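Local coordinates for protein Bug27 (Bordetella pertussis, PDB 2QPQ) that probably captures a small solute in the periplasm between the two lobes of a Venus flytrap fold, as a solute-binding protein of the Bug family, at residues L10-T15 against M24-I29; A94-V99 against Q244-G249; V151-H156 against Q219-Y224. One frame throughout, in Å; residues are numbered along the deposited sequence.

Contact 1: L10-T15 against M24-I29; sequences LDIIVT and MLARLI
A26 sets its single methyl against two branched side chains of the strand, I12 and V14, and these three residues account for most of the surface buried here. The tighter of the two approaches is from A26 CB to V14 CG2, at 3.5 Å; A26 CB lies 4.1 Å from I12 CG2. The two strand methyls, I12 CG2 and V14 CG2, are themselves 4.6 Å apart, so the alanine methyl sits against both at once. Different branches serve at the two positions. In I12 the CG2 methyl stands anti to the backbone N while the longer arm turns beside it (chi1 -65°), carrying CD1 out toward the helix, 4.8 Å from I29 CG2. V14 instead places CG1 anti to N (chi1 -168°) and offers CG2. The intervening I13 points away and packs on E44 and L69, the alternation expected of a strand with two covered faces. Around this core A26 also touches M70, and V14 reaches V43 and N45. Strand 10-14, helix 21-35 and strand 41-45 form a beta-alpha-beta unit, and the contact is where its helix lies on its first strand. The small alanine allows a close approach, with the CA atoms of V14 and A26 7.0 Å apart. No hydrogen bond crosses the interface, which implies that helix and strand are held together here by buried apolar packing alone.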
ATOM      1  N   LEU A  10     -15.655  14.627 -11.989  1.00 27.58           N
ATOM      2  CA  LEU A  10     -15.491  13.408 -11.205  1.00 26.37           C
ATOM      3  C   LEU A  10     -15.125  13.810  -9.774  1.00 24.10           C
ATOM      4  O   LEU A  10     -14.615  14.901  -9.517  1.00 23.45           O
ATOM      5  CB  LEU A  10     -14.420  12.484 -11.804  1.00 26.51           C
ATOM      6  CG  LEU A  10     -14.651  11.581 -13.016  1.00 27.83           C
ATOM      7  CD1 LEU A  10     -15.596  12.089 -14.069  1.00 32.80           C
ATOM      8  CD2 LEU A  10     -13.285  11.221 -13.605  1.00 28.40           C
ATOM      9  N   ASP A  11     -15.433  12.933  -8.836  1.00 22.17           N
ATOM     10  CA  ASP A  11     -15.125  13.164  -7.435  1.00 21.47           C
ATOM     11  C   ASP A  11     -14.305  11.949  -7.023  1.00 21.08           C
ATOM     12  O   ASP A  11     -14.811  10.849  -6.999  1.00 19.73           O
ATOM     13  CB  ASP A  11     -16.430  13.230  -6.656  1.00 21.77           C
ATOM     14  CG  ASP A  11     -16.226  13.548  -5.178  1.00 25.76           C
ATOM     15  OD1 ASP A  11     -15.121  14.056  -4.805  1.00 26.85           O
ATOM     16  OD2 ASP A  11     -17.181  13.320  -4.397  1.00 25.66           O
ATOM     17  N   ILE A  12     -13.016  12.145  -6.782  1.00 20.48           N
ATOM     18  CA  ILE A  12     -12.117  11.043  -6.476  1.00 18.88           C
ATOM     19  C   ILE A  12     -11.862  11.164  -4.980  1.00 18.26           C
ATOM     20  O   ILE A  12     -11.320  12.178  -4.516  1.00 18.18           O
ATOM     21  CB  ILE A  12     -10.793  11.151  -7.274  1.00 19.49           C
ATOM     22  CG1 ILE A  12     -11.044  11.006  -8.786  1.00 18.58           C
ATOM     23  CG2 ILE A  12      -9.752  10.119  -6.812  1.00 18.97           C
ATOM     24  CD1 ILE A  12      -9.776  11.306  -9.608  1.00 19.10           C
ATOM     25  N   ILE A  13     -12.265  10.142  -4.237  1.00 17.08           N
ATOM     26  CA  ILE A  13     -12.181  10.198  -2.771  1.00 17.50           C
ATOM     27  C   ILE A  13     -10.976   9.392  -2.370  1.00 16.74           C
ATOM     28  O   ILE A  13     -10.880   8.195  -2.678  1.00 16.87           O
ATOM     29  CB  ILE A  13     -13.471   9.647  -2.077  1.00 17.34           C
ATOM     30  CG1 ILE A  13     -14.770  10.383  -2.528  1.00 19.17           C
ATOM     31  CG2 ILE A  13     -13.281   9.656  -0.547  1.00 20.26           C
ATOM     32  CD1 ILE A  13     -14.738  11.874  -2.352  1.00 19.62           C
ATOM     33  N   VAL A  14     -10.003  10.060  -1.753  1.00 16.44           N
ATOM     34  CA  VAL A  14      -8.764   9.391  -1.371  1.00 16.87           C
ATOM     35  C   VAL A  14      -8.859   8.883   0.076  1.00 16.91           C
ATOM     36  O   VAL A  14      -9.234   9.638   0.953  1.00 16.48           O
ATOM     37  CB  VAL A  14      -7.537  10.326  -1.527  1.00 16.22           C
ATOM     38  CG1 VAL A  14      -6.272   9.514  -1.404  1.00 16.59           C
ATOM     39  CG2 VAL A  14      -7.574  11.055  -2.870  1.00 18.13           C
ATOM     40  N   THR A  15      -8.477   7.624   0.291  1.00 17.01           N
ATOM     41  CA  THR A  15      -8.668   6.919   1.572  1.00 17.39           C
ATOM     42  C   THR A  15      -7.535   7.215   2.530  1.00 18.00           C
ATOM     43  O   THR A  15      -7.580   6.818   3.680  1.00 17.43           O
ATOM     44  CB  THR A  15      -8.684   5.382   1.364  1.00 18.24           C
ATOM     45  OG1 THR A  15      -7.558   4.997   0.551  1.00 18.59           O
ATOM     46  CG2 THR A  15     -10.012   4.923   0.730  1.00 15.30           C
ATOM     47  N   MET A  24      -0.788  10.978  -3.632  1.00 17.42           N
ATOM     48  CA  MET A  24       0.082  11.506  -4.710  1.00 18.21           C
ATOM     49  C   MET A  24      -0.445  11.003  -6.079  1.00 18.21           C
ATOM     50  O   MET A  24      -0.592  11.772  -7.039  1.00 17.66           O
ATOM     51  CB  MET A  24       1.514  11.011  -4.486  1.00 18.35           C
ATOM     52  CG  MET A  24       2.504  11.410  -5.603  1.00 22.59           C
ATOM     53  SD  MET A  24       2.564  10.309  -7.035  1.00 27.66           S
ATOM     54  CE  MET A  24       3.526   8.923  -6.418  1.00 23.33           C
ATOM     55  N   LEU A  25      -0.691   9.700  -6.167  1.00 17.79           N
ATOM     56  CA  LEU A  25      -1.211   9.113  -7.390  1.00 18.33           C
ATOM     57  C   LEU A  25      -2.608   9.627  -7.760  1.00 19.14           C
ATOM     58  O   LEU A  25      -2.872   9.925  -8.926  1.00 18.98           O
ATOM     59  CB  LEU A  25      -1.202   7.600  -7.280  1.00 18.76           C
ATOM     60  CG  LEU A  25       0.146   6.901  -7.182  1.00 19.89           C
ATOM     61  CD1 LEU A  25      -0.049   5.457  -6.663  1.00 18.80           C
ATOM     62  CD2 LEU A  25       0.873   6.930  -8.569  1.00 19.49           C
ATOM     63  N   ALA A  26      -3.511   9.705  -6.783  1.00 19.30           N
ATOM     64  CA  ALA A  26      -4.828  10.289  -7.045  1.00 19.43           C
ATOM     65  C   ALA A  26      -4.714  11.717  -7.612  1.00 20.05           C
ATOM     66  O   ALA A  26      -5.351  12.044  -8.613  1.00 19.76           O
ATOM     67  CB  ALA A  26      -5.740  10.242  -5.766  1.00 18.71           C
ATOM     68  N   ARG A  27      -3.866  12.546  -7.012  1.00 20.22           N
ATOM     69  CA  ARG A  27      -3.701  13.932  -7.467  1.00 21.70           C
ATOM     70  C   ARG A  27      -3.000  14.010  -8.835  1.00 23.02           C
ATOM     71  O   ARG A  27      -3.348  14.890  -9.655  1.00 23.77           O
ATOM     72  CB  ARG A  27      -2.969  14.772  -6.385  1.00 21.40           C
ATOM     73  CG  ARG A  27      -3.845  14.927  -5.168  1.00 22.13           C
ATOM     74  CD  ARG A  27      -3.244  15.750  -4.069  1.00 24.08           C
ATOM     75  NE  ARG A  27      -4.194  15.812  -2.944  1.00 24.87           N
ATOM     76  CZ  ARG A  27      -5.210  16.659  -2.852  1.00 25.99           C
ATOM     77  NH1 ARG A  27      -5.424  17.561  -3.825  1.00 26.35           N
ATOM     78  NH2 ARG A  27      -6.001  16.620  -1.780  1.00 23.54           N
ATOM     79  N   LEU A  28      -2.072  13.073  -9.091  1.00 23.54           N
ATOM     80  CA  LEU A  28      -1.385  12.987 -10.391  1.00 24.82           C
ATOM     81  C   LEU A  28      -2.417  12.622 -11.483  1.00 25.58           C
ATOM     82  O   LEU A  28      -2.505  13.302 -12.531  1.00 26.85           O
ATOM     83  CB  LEU A  28      -0.203  12.004 -10.332  1.00 24.86           C
ATOM     84  CG  LEU A  28       0.749  11.684 -11.510  1.00 25.99           C
ATOM     85  CD1 LEU A  28       1.552  12.906 -11.901  1.00 29.61           C
ATOM     86  CD2 LEU A  28       1.702  10.575 -11.148  1.00 24.87           C
ATOM     87  N   ILE A  29      -3.187  11.564 -11.234  1.00 24.91           N
ATOM     88  CA  ILE A  29      -4.296  11.173 -12.120  1.00 25.67           C
ATOM     89  C   ILE A  29      -5.284  12.318 -12.332  1.00 26.55           C
ATOM     90  O   ILE A  29      -5.626  12.651 -13.478  1.00 27.12           O
ATOM     91  CB  ILE A  29      -5.042   9.875 -11.610  1.00 24.99           C
ATOM     92  CG1 ILE A  29      -4.146   8.649 -11.707  1.00 24.29           C
ATOM     93  CG2 ILE A  29      -6.340   9.582 -12.421  1.00 24.00           C
ATOM     94  CD1 ILE A  29      -4.603   7.503 -10.751  1.00 26.38           C
TER

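Contact 2: A94-V99 against Q244-G249; sequences AAVINV and QKLYDG
L246 and Y247 pack on V96 and I97, a pair that forms a classic beta bulge: both face L232 of the antiparallel neighbour strand 227-235. The helix runs almost along the strand, with short-segment axes 7.4 Å apart at closest and their directions 10° apart. Q244 and K245 begin the segment on the side turned away, their carbonyls accepting the helical bonds from D248 N and G249 N; just before them, R243 NE bonds A95 O. L246 then points at the strand and brings CB to 3.7 Å from V96 CG1. That same methyl lies 3.5 Å from Y247 N, so V96 presses against the helix backbone as well as its side chains. Y247 follows with the largest share of the buried surface. Its ring swings out anti to the backbone N (chi1 175°), and V96 O meets the ring edge near its plane, 3.3 Å from Y247 CD1. I97, extended through both torsions, crosses the tyrosine side chain at about a right angle, and its CD1 comes to 3.5 Å from Y247 CE1. The far end of the ring is held by a hydrogen bond between Y247 OH and S272 O, which fixes where the ring can lie. D248 comes next and faces away from the strand, yet its OD1 lies in the plane of the tyrosine ring at the edge, 3.5 Å from Y247 CD2.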
ATOM      1  N   ALA A  94     -16.470  -2.016  -7.121  1.00 15.90           N
ATOM      2  CA  ALA A  94     -16.030  -2.667  -8.345  1.00 15.15           C
ATOM      3  C   ALA A  94     -14.745  -1.967  -8.776  1.00 15.86           C
ATOM      4  O   ALA A  94     -14.637  -0.726  -8.779  1.00 14.56           O
ATOM      5  CB  ALA A  94     -17.082  -2.526  -9.430  1.00 15.82           C
ATOM      6  N   ALA A  95     -13.780  -2.770  -9.162  1.00 15.75           N
ATOM      7  CA  ALA A  95     -12.460  -2.250  -9.501  1.00 16.21           C
ATOM      8  C   ALA A  95     -12.429  -1.627 -10.878  1.00 16.32           C
ATOM      9  O   ALA A  95     -13.118  -2.081 -11.798  1.00 17.85           O
ATOM     10  CB  ALA A  95     -11.440  -3.391  -9.435  1.00 15.94           C
ATOM     11  N   VAL A  96     -11.628  -0.578 -11.025  1.00 15.50           N
ATOM     12  CA  VAL A  96     -11.424   0.079 -12.320  1.00 16.23           C
ATOM     13  C   VAL A  96     -10.016  -0.152 -12.828  1.00 16.03           C
ATOM     14  O   VAL A  96      -9.803  -0.700 -13.943  1.00 16.40           O
ATOM     15  CB  VAL A  96     -11.674   1.594 -12.217  1.00 15.01           C
ATOM     16  CG1 VAL A  96     -11.338   2.279 -13.559  1.00 17.19           C
ATOM     17  CG2 VAL A  96     -13.168   1.808 -11.827  1.00 17.50           C
ATOM     18  N   ILE A  97      -9.042   0.220 -12.005  1.00 15.19           N
ATOM     19  CA  ILE A  97      -7.647   0.116 -12.449  1.00 15.09           C
ATOM     20  C   ILE A  97      -6.703   0.106 -11.274  1.00 14.88           C
ATOM     21  O   ILE A  97      -6.906   0.855 -10.327  1.00 14.99           O
ATOM     22  CB  ILE A  97      -7.252   1.283 -13.451  1.00 14.92           C
ATOM     23  CG1 ILE A  97      -5.822   1.114 -13.992  1.00 14.97           C
ATOM     24  CG2 ILE A  97      -7.438   2.698 -12.799  1.00 14.40           C
ATOM     25  CD1 ILE A  97      -5.518   2.090 -15.205  1.00 15.11           C
ATOM     26  N   ASN A  98      -5.693  -0.765 -11.348  1.00 15.30           N
ATOM     27  CA  ASN A  98      -4.524  -0.683 -10.477  1.00 16.13           C
ATOM     28  C   ASN A  98      -3.396  -0.023 -11.229  1.00 16.81           C
ATOM     29  O   ASN A  98      -2.973  -0.546 -12.275  1.00 16.27           O
ATOM     30  CB  ASN A  98      -4.092  -2.080 -10.048  1.00 17.48           C
ATOM     31  CG  ASN A  98      -2.815  -2.064  -9.253  1.00 18.18           C
ATOM     32  OD1 ASN A  98      -2.613  -1.174  -8.425  1.00 17.97           O
ATOM     33  ND2 ASN A  98      -1.941  -3.051  -9.497  1.00 18.20           N
ATOM     34  N   VAL A  99      -2.911   1.110 -10.698  1.00 16.63           N
ATOM     35  CA  VAL A  99      -1.937   1.969 -11.401  1.00 17.91           C
ATOM     36  C   VAL A  99      -0.448   1.838 -10.954  1.00 17.90           C
ATOM     37  O   VAL A  99       0.469   2.262 -11.666  1.00 17.10           O
ATOM     38  CB  VAL A  99      -2.370   3.446 -11.379  1.00 17.43           C
ATOM     39  CG1 VAL A  99      -3.778   3.633 -11.967  1.00 17.53           C
ATOM     40  CG2 VAL A  99      -2.354   4.018  -9.944  1.00 16.91           C
ATOM     41  N   GLN A 244     -14.836   0.479 -17.849  1.00 17.88           N
ATOM     42  CA  GLN A 244     -13.898   0.435 -19.002  1.00 19.60           C
ATOM     43  C   GLN A 244     -13.606   1.817 -19.546  1.00 19.64           C
ATOM     44  O   GLN A 244     -12.466   2.132 -19.883  1.00 20.00           O
ATOM     45  CB  GLN A 244     -14.423  -0.512 -20.092  1.00 19.48           C
ATOM     46  CG  GLN A 244     -14.152  -1.930 -19.670  1.00 21.24           C
ATOM     47  CD  GLN A 244     -14.776  -2.983 -20.558  1.00 20.52           C
ATOM     48  OE1 GLN A 244     -15.634  -2.703 -21.414  1.00 21.27           O
ATOM     49  NE2 GLN A 244     -14.363  -4.217 -20.335  1.00 20.38           N
ATOM     50  N   LYS A 245     -14.613   2.670 -19.556  1.00 20.62           N
ATOM     51  CA  LYS A 245     -14.418   4.071 -19.957  1.00 22.35           C
ATOM     52  C   LYS A 245     -13.451   4.812 -19.026  1.00 20.85           C
ATOM     53  O   LYS A 245     -12.522   5.505 -19.478  1.00 19.56           O
ATOM     54  CB  LYS A 245     -15.771   4.785 -20.064  1.00 22.73           C
ATOM     55  CG  LYS A 245     -16.466   4.371 -21.356  1.00 26.82           C
ATOM     56  CD  LYS A 245     -17.873   4.957 -21.573  1.00 29.40           C
ATOM     57  CE  LYS A 245     -18.934   4.343 -20.632  1.00 34.98           C
ATOM     58  NZ  LYS A 245     -19.884   5.405 -20.211  1.00 40.79           N
ATOM     59  N   LEU A 246     -13.660   4.632 -17.723  1.00 18.94           N
ATOM     60  CA  LEU A 246     -12.736   5.138 -16.729  1.00 18.27           C
ATOM     61  C   LEU A 246     -11.342   4.529 -16.838  1.00 18.42           C
ATOM     62  O   LEU A 246     -10.352   5.278 -16.852  1.00 20.48           O
ATOM     63  CB  LEU A 246     -13.307   4.928 -15.329  1.00 17.73           C
ATOM     64  CG  LEU A 246     -14.456   5.882 -14.943  1.00 17.73           C
ATOM     65  CD1 LEU A 246     -15.072   5.328 -13.683  1.00 18.04           C
ATOM     66  CD2 LEU A 246     -13.959   7.312 -14.698  1.00 18.12           C
ATOM     67  N   TYR A 247     -11.270   3.198 -16.916  1.00 17.95           N
ATOM     68  CA  TYR A 247     -10.049   2.481 -17.145  1.00 17.98           C
ATOM     69  C   TYR A 247      -9.285   3.075 -18.321  1.00 18.50           C
ATOM     70  O   TYR A 247      -8.106   3.358 -18.173  1.00 17.86           O
ATOM     71  CB  TYR A 247     -10.231   0.940 -17.315  1.00 18.15           C
ATOM     72  CG  TYR A 247      -8.873   0.316 -17.672  1.00 17.59           C
ATOM     73  CD1 TYR A 247      -7.998  -0.134 -16.668  1.00 15.29           C
ATOM     74  CD2 TYR A 247      -8.444   0.252 -18.998  1.00 19.45           C
ATOM     75  CE1 TYR A 247      -6.735  -0.641 -16.991  1.00 16.27           C
ATOM     76  CE2 TYR A 247      -7.190  -0.224 -19.319  1.00 18.86           C
ATOM     77  CZ  TYR A 247      -6.344  -0.662 -18.313  1.00 17.84           C
ATOM     78  OH  TYR A 247      -5.098  -1.120 -18.633  1.00 18.27           O
ATOM     79  N   ASP A 248      -9.956   3.283 -19.461  1.00 18.55           N
ATOM     80  CA  ASP A 248      -9.273   3.688 -20.703  1.00 20.80           C
ATOM     81  C   ASP A 248      -8.598   5.063 -20.467  1.00 21.35           C
ATOM     82  O   ASP A 248      -7.412   5.269 -20.766  1.00 22.26           O
ATOM     83  CB  ASP A 248     -10.282   3.704 -21.895  1.00 20.23           C
ATOM     84  CG  ASP A 248     -10.641   2.304 -22.393  1.00 23.39           C
ATOM     85  OD1 ASP A 248      -9.993   1.316 -21.945  1.00 22.54           O
ATOM     86  OD2 ASP A 248     -11.583   2.173 -23.242  1.00 26.56           O
ATOM     87  N   GLY A 249      -9.346   5.969 -19.848  1.00 21.10           N
ATOM     88  CA  GLY A 249      -8.880   7.323 -19.593  1.00 21.06           C
ATOM     89  C   GLY A 249      -7.694   7.350 -18.648  1.00 20.87           C
ATOM     90  O   GLY A 249      -6.678   8.021 -18.917  1.00 19.92           O
TER

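Contact 3: V151-H156 against Q219-Y224; sequences VSAKTH and QGVAGY
V221 divides its two methyls between S152 and A153. The close pair is V221 CG1 with S152 CB, at 3.5 Å; V221 CG2 stands at a looser 4.4 Å from A153 CB. With CG1 anti to the backbone N (chi1 -179°), the valine fork opens across two successive residues, S152 and A153. The serine takes part through its carbon, because its hydroxyl is turned back beside its own backbone N (chi1 -57°) and bonds L148 O one helical turn earlier. A polar residue can therefore present CB to a hydrophobic partner while its OG is satisfied within the helix. Y224 adds a flank, its CD2 coming no nearer than 4.5 Å to S152 OG.

Behind this first shell, both backbones change course. V221 to Y224 form a type II beta turn closed by a bond from Y224 N to V221 O of 3.2 Å, with G223 at positive phi (83°), where a beta carbon would jam against A222 O. On the other side K154 leaves helical geometry, also at positive phi, and its carbonyl accepts a bond from K125 NZ. The turn is tied to helix 141-153 by the hydrogen bond between Y224 OH and A145 O, and Y224 packs on L148 and L149.

Farther out, M121 of helix 117-123 touches both A153 and V221, and V151 leans on L292 and I296 of helix 275-296. The contact thus joins the loop between strands 196-201 and 227-235 to the C-terminal end of helix 141-153, with helices 117-123 and 275-296 alongside.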
ATOM      1  N   VAL A 151       5.113 -14.771  11.325  1.00 26.25           N
ATOM      2  CA  VAL A 151       4.339 -16.004  11.126  1.00 28.42           C
ATOM      3  C   VAL A 151       5.126 -16.977  10.217  1.00 28.92           C
ATOM      4  O   VAL A 151       5.230 -18.158  10.531  1.00 30.02           O
ATOM      5  CB  VAL A 151       2.906 -15.685  10.575  1.00 29.09           C
ATOM      6  CG1 VAL A 151       2.167 -16.936  10.109  1.00 30.95           C
ATOM      7  CG2 VAL A 151       2.061 -14.961  11.637  1.00 29.20           C
ATOM      8  N   SER A 152       5.719 -16.465   9.134  1.00 29.24           N
ATOM      9  CA  SER A 152       6.387 -17.308   8.135  1.00 29.56           C
ATOM     10  C   SER A 152       7.763 -17.774   8.566  1.00 30.04           C
ATOM     11  O   SER A 152       8.189 -18.895   8.245  1.00 30.88           O
ATOM     12  CB  SER A 152       6.489 -16.557   6.794  1.00 29.88           C
ATOM     13  OG  SER A 152       5.198 -16.144   6.329  1.00 28.56           O
ATOM     14  N   ALA A 153       8.486 -16.924   9.279  1.00 29.96           N
ATOM     15  CA  ALA A 153       9.852 -17.237   9.689  1.00 30.48           C
ATOM     16  C   ALA A 153       9.884 -17.742  11.135  1.00 31.08           C
ATOM     17  O   ALA A 153      10.961 -18.044  11.680  1.00 32.16           O
ATOM     18  CB  ALA A 153      10.706 -16.038   9.544  1.00 30.43           C
ATOM     19  N   LYS A 154       8.698 -17.797  11.743  1.00 30.86           N
ATOM     20  CA  LYS A 154       8.504 -18.103  13.172  1.00 31.57           C
ATOM     21  C   LYS A 154       9.365 -17.228  14.093  1.00 29.73           C
ATOM     22  O   LYS A 154      10.117 -17.716  14.931  1.00 28.69           O
ATOM     23  CB  LYS A 154       8.691 -19.604  13.442  1.00 31.95           C
ATOM     24  CG  LYS A 154       7.706 -20.462  12.635  1.00 33.16           C
ATOM     25  CD  LYS A 154       7.969 -21.975  12.803  1.00 35.57           C
ATOM     26  CE  LYS A 154       9.297 -22.432  12.121  1.00 41.71           C
ATOM     27  NZ  LYS A 154       9.233 -23.860  11.581  1.00 41.49           N
ATOM     28  N   THR A 155       9.232 -15.909  13.936  1.00 28.18           N
ATOM     29  CA  THR A 155       9.995 -14.988  14.744  1.00 26.24           C
ATOM     30  C   THR A 155       9.044 -14.200  15.658  1.00 25.21           C
ATOM     31  O   THR A 155       7.798 -14.330  15.555  1.00 23.18           O
ATOM     32  CB  THR A 155      10.916 -14.038  13.898  1.00 26.41           C
ATOM     33  OG1 THR A 155      10.152 -13.320  12.910  1.00 27.22           O
ATOM     34  CG2 THR A 155      12.039 -14.841  13.190  1.00 28.05           C
ATOM     35  N   HIS A 156       9.642 -13.394  16.540  1.00 23.22           N
ATOM     36  CA  HIS A 156       8.869 -12.693  17.563  1.00 23.67           C
ATOM     37  C   HIS A 156       9.154 -11.184  17.650  1.00 22.96           C
ATOM     38  O   HIS A 156       9.307 -10.626  18.739  1.00 22.77           O
ATOM     39  CB  HIS A 156       9.060 -13.401  18.896  1.00 24.00           C
ATOM     40  CG  HIS A 156       8.612 -14.825  18.856  1.00 26.11           C
ATOM     41  ND1 HIS A 156       9.486 -15.866  18.646  1.00 28.43           N
ATOM     42  CD2 HIS A 156       7.376 -15.375  18.910  1.00 28.13           C
ATOM     43  CE1 HIS A 156       8.812 -17.003  18.598  1.00 28.52           C
ATOM     44  NE2 HIS A 156       7.530 -16.731  18.757  1.00 30.52           N
ATOM     45  N   GLN A 219      15.653 -14.856   1.009  1.00 34.58           N
ATOM     46  CA  GLN A 219      16.468 -14.898   2.240  1.00 34.12           C
ATOM     47  C   GLN A 219      16.180 -15.899   3.404  1.00 35.08           C
ATOM     48  O   GLN A 219      16.303 -15.498   4.545  1.00 36.04           O
ATOM     49  CB  GLN A 219      16.574 -13.466   2.863  1.00 34.01           C
ATOM     50  CG  GLN A 219      17.208 -12.422   1.957  1.00 33.45           C
ATOM     51  CD  GLN A 219      17.388 -11.067   2.619  1.00 32.84           C
ATOM     52  OE1 GLN A 219      16.581 -10.150   2.419  1.00 31.48           O
ATOM     53  NE2 GLN A 219      18.441 -10.928   3.390  1.00 29.44           N
ATOM     54  N   GLY A 220      15.762 -17.154   3.241  1.00 35.12           N
ATOM     55  CA  GLY A 220      14.795 -17.640   2.362  1.00 34.54           C
ATOM     56  C   GLY A 220      13.583 -17.854   3.271  1.00 34.04           C
ATOM     57  O   GLY A 220      13.567 -18.645   4.230  1.00 34.29           O
ATOM     58  N   VAL A 221      12.569 -17.081   2.975  1.00 33.27           N
ATOM     59  CA  VAL A 221      11.259 -17.255   3.547  1.00 32.38           C
ATOM     60  C   VAL A 221      10.447 -17.485   2.294  1.00 32.52           C
ATOM     61  O   VAL A 221       9.848 -16.571   1.750  1.00 32.07           O
ATOM     62  CB  VAL A 221      10.819 -15.958   4.283  1.00 31.58           C
ATOM     63  CG1 VAL A 221       9.443 -16.141   4.920  1.00 31.22           C
ATOM     64  CG2 VAL A 221      11.890 -15.530   5.303  1.00 29.75           C
ATOM     65  N   ALA A 222      10.470 -18.716   1.802  1.00 33.88           N
ATOM     66  CA  ALA A 222       9.846 -19.031   0.510  1.00 34.07           C
ATOM     67  C   ALA A 222       8.359 -18.693   0.465  1.00 33.62           C
ATOM     68  O   ALA A 222       7.630 -18.901   1.449  1.00 34.63           O
ATOM     69  CB  ALA A 222      10.060 -20.511   0.164  1.00 33.98           C
ATOM     70  N   GLY A 223       7.904 -18.170  -0.670  1.00 32.74           N
ATOM     71  CA  GLY A 223       6.491 -17.837  -0.808  1.00 32.27           C
ATOM     72  C   GLY A 223       6.071 -16.482  -0.222  1.00 31.52           C
ATOM     73  O   GLY A 223       4.929 -16.044  -0.400  1.00 30.98           O
ATOM     74  N   TYR A 224       6.992 -15.821   0.471  1.00 30.75           N
ATOM     75  CA  TYR A 224       6.716 -14.500   1.068  1.00 29.47           C
ATOM     76  C   TYR A 224       6.604 -13.435  -0.022  1.00 29.22           C
ATOM     77  O   TYR A 224       7.510 -13.259  -0.815  1.00 28.55           O
ATOM     78  CB  TYR A 224       7.840 -14.123   2.041  1.00 27.84           C
ATOM     79  CG  TYR A 224       7.598 -12.817   2.791  1.00 27.42           C
ATOM     80  CD1 TYR A 224       7.629 -11.589   2.126  1.00 24.11           C
ATOM     81  CD2 TYR A 224       7.324 -12.819   4.158  1.00 26.41           C
ATOM     82  CE1 TYR A 224       7.378 -10.369   2.807  1.00 24.70           C
ATOM     83  CE2 TYR A 224       7.105 -11.603   4.850  1.00 26.81           C
ATOM     84  CZ  TYR A 224       7.125 -10.397   4.173  1.00 26.11           C
ATOM     85  OH  TYR A 224       6.901  -9.207   4.873  1.00 25.67           O
TER

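In the fold
Contacts 1 and 2 are neighbours, their centres 13 Å apart, and they touch directly: L10 CD2 lies 4.1 Å from L246 CD2, and I29 CD1 lies 4.1 Å from V99 CG1. Both reach the same mixed sheet, with strand 227-235 pairing with strands 67-72 and 93-109. Contact 3 is remote, with centres 35 Å from contact 1 and 34 Å from contact 2, and nearest atoms about 20 and 16 Å away. It lies across the chain's centre from the other two, consistent with the two lobes of a Venus flytrap. In sequence, however, contact 3 is nested inside the loop that contact 2 closes, so the chain visits the far side and returns.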